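Local coordinates for pheromome Binding Protein (Epiphyas postvittana, PDB 6VQ5) that is a member of the insect pheromone-binding protein family and probably binds and carries hydrophobic odorants such as pheromones, at residues K21-S26 with I52-K57. Sequence-based numbering, arbitrary orientation.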
loop_
_atom_site.group_PDB
_atom_site.type_symbol
_atom_site.label_atom_id
_atom_site.label_comp_id
_atom_site.label_asym_id
_atom_site.label_seq_id
_atom_site.Cartn_x
_atom_site.Cartn_y
_atom_site.Cartn_z
ATOM N N LYS A 21 -4.769 16.409 -2.840
ATOM C CA LYS A 21 -5.117 17.806 -2.430
ATOM C C LYS A 21 -4.598 18.124 -1.002
ATOM O O LYS A 21 -3.867 19.152 -0.827
ATOM C CB LYS A 21 -6.629 18.013 -2.471
ATOM C CG LYS A 21 -7.232 18.172 -3.860
ATOM C CD LYS A 21 -8.705 18.549 -3.786
ATOM C CE LYS A 21 -9.475 18.189 -5.041
ATOM N NZ LYS A 21 -10.815 18.835 -5.064
ATOM N N GLU A 22 -4.910 17.253 -0.038
ATOM C CA GLU A 22 -4.427 17.335 1.367
ATOM C C GLU A 22 -2.900 17.500 1.438
ATOM O O GLU A 22 -2.471 18.341 2.248
ATOM C CB GLU A 22 -4.837 16.093 2.156
ATOM C CG GLU A 22 -6.334 15.941 2.274
ATOM C CD GLU A 22 -6.777 14.925 3.309
ATOM O OE1 GLU A 22 -5.894 14.280 3.929
ATOM O OE2 GLU A 22 -8.007 14.776 3.487
ATOM N N LEU A 23 -2.117 16.726 0.661
ATOM C CA LEU A 23 -0.630 16.656 0.764
ATOM C C LEU A 23 0.046 17.511 -0.312
ATOM O O LEU A 23 1.275 17.606 -0.279
ATOM C CB LEU A 23 -0.188 15.198 0.642
ATOM C CG LEU A 23 -0.557 14.291 1.812
ATOM C CD1 LEU A 23 -0.212 12.840 1.503
ATOM C CD2 LEU A 23 0.172 14.728 3.060
ATOM N N ASN A 24 -0.724 18.079 -1.238
ATOM C CA ASN A 24 -0.239 19.009 -2.296
ATOM C C ASN A 24 0.769 18.303 -3.211
ATOM O O ASN A 24 1.833 18.893 -3.500
ATOM C CB ASN A 24 0.369 20.285 -1.714
ATOM C CG ASN A 24 0.221 21.446 -2.676
ATOM O OD1 ASN A 24 -0.898 21.772 -3.062
ATOM N ND2 ASN A 24 1.324 22.061 -3.084
ATOM N N LEU A 25 0.412 17.102 -3.679
ATOM C CA LEU A 25 1.237 16.256 -4.569
ATOM C C LEU A 25 1.015 16.679 -6.022
ATOM O O LEU A 25 -0.117 17.061 -6.349
ATOM C CB LEU A 25 0.830 14.802 -4.337
ATOM C CG LEU A 25 0.999 14.265 -2.908
ATOM C CD1 LEU A 25 0.559 12.804 -2.831
ATOM C CD2 LEU A 25 2.442 14.405 -2.418
ATOM N N SER A 26 2.059 16.610 -6.853
ATOM C CA SER A 26 2.009 16.771 -8.335
ATOM C C SER A 26 1.168 15.652 -8.964
ATOM O O SER A 26 0.869 14.668 -8.257
ATOM C CB SER A 26 3.398 16.742 -8.948
ATOM O OG SER A 26 4.413 16.851 -7.960
ATOM N N ILE A 52 0.620 6.943 0.655
ATOM C CA ILE A 52 0.137 5.565 0.981
ATOM C C ILE A 52 -0.367 5.543 2.430
ATOM O O ILE A 52 -1.382 4.860 2.705
ATOM C CB ILE A 52 1.236 4.518 0.712
ATOM C CG1 ILE A 52 1.526 4.390 -0.784
ATOM C CG2 ILE A 52 0.847 3.178 1.303
ATOM C CD1 ILE A 52 2.870 3.791 -1.106
ATOM N N VAL A 53 0.297 6.279 3.322
ATOM C CA VAL A 53 -0.193 6.488 4.717
ATOM C C VAL A 53 -1.563 7.164 4.635
ATOM O O VAL A 53 -2.522 6.605 5.184
ATOM C CB VAL A 53 0.808 7.301 5.559
ATOM C CG1 VAL A 53 0.224 7.741 6.894
ATOM C CG2 VAL A 53 2.083 6.502 5.765
ATOM N N CYS A 54 -1.636 8.302 3.943
ATOM C CA CYS A 54 -2.877 9.103 3.765
ATOM C C CYS A 54 -4.012 8.206 3.256
ATOM O O CYS A 54 -5.112 8.260 3.835
ATOM C CB CYS A 54 -2.677 10.269 2.807
ATOM S SG CYS A 54 -4.223 11.163 2.511
ATOM N N MET A 55 -3.755 7.424 2.209
ATOM C CA MET A 55 -4.794 6.577 1.571
ATOM C C MET A 55 -5.182 5.460 2.542
ATOM O O MET A 55 -6.393 5.184 2.658
ATOM C CB MET A 55 -4.323 5.988 0.237
ATOM C CG MET A 55 -4.169 7.015 -0.881
ATOM S SD MET A 55 -3.352 6.289 -2.350
ATOM C CE MET A 55 -4.583 5.075 -2.819
ATOM N N SER A 56 -4.195 4.877 3.227
ATOM C CA SER A 56 -4.374 3.750 4.185
ATOM C C SER A 56 -5.313 4.179 5.326
ATOM O O SER A 56 -6.286 3.457 5.602
ATOM C CB SER A 56 -3.031 3.239 4.692
ATOM O OG SER A 56 -2.283 2.625 3.643
ATOM N N LYS A 57 -5.067 5.348 5.916
ATOM C CA LYS A 57 -5.919 5.946 6.978
ATOM C C LYS A 57 -7.360 6.109 6.478
ATOM O O LYS A 57 -8.285 5.661 7.180
ATOM C CB LYS A 57 -5.338 7.291 7.415
ATOM C CG LYS A 57 -4.182 7.174 8.396
ATOM C CD LYS A 57 -3.375 8.440 8.552
ATOM C CE LYS A 57 -2.422 8.364 9.727
ATOM N NZ LYS A 57 -1.597 9.589 9.844
#
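The carbonyl oxygen of Ile52 is gripped twice by Ser56, in the helical turn whose Cys54 meets Glu22 and Leu23 of segment 21-26. Ser56 N donates the regular helical bond to Ile52 O at 2.9 Å, and Ser56 OG adds a second at 2.6 Å from the opposite face of the carbonyl plane. Serine suits this place because its short hydroxyl can fold back onto the preceding turn.

Cys54 meets helix 13-23 through two atoms: SG, in the disulfide, and CB, in apolar contact. SG stands anti to the backbone N (chi1 176°) and is bonded to Cys19. One turn further along that helix, Glu22 brings OE1 to 3.8 Å from Cys54 SG, a van der Waals approach rather than a bond. The Glu22 chain, extended beyond CG, lays the carboxylate alongside the sulfur, OE1 nearer to it and OE2 farther off, in a salt bridge with Lys58. Leu23 supplies the apolar half: its CD1 methyl rests 3.8 Å from Cys54 CB, one methyl of a branched apolar side chain laid against the carbon that bears the sulfur, at the surface.

Helix 13-23 ends here in a Schellman motif, with Leu25 N bonded to Lys20 O and a weak bond of 3.3 Å from Asn24 N to Lys21 O. Asn24 is its C-prime residue, with a phi of 62° that asparagine tolerates better than most residues. After this turn, Leu25 is directed back onto Asp47 and Ala51 of helix 46-58.

The Cys19–Cys54 bridge is one of three disulfides that cross-link the all-helical PBP/GOBP fold. The segments bury little surface (110 Å²) and share no hydrogen bond, so the joining here rests mainly on that covalent tie, with Leu23 and the Glu22–Lys58 pair adding weaker contacts.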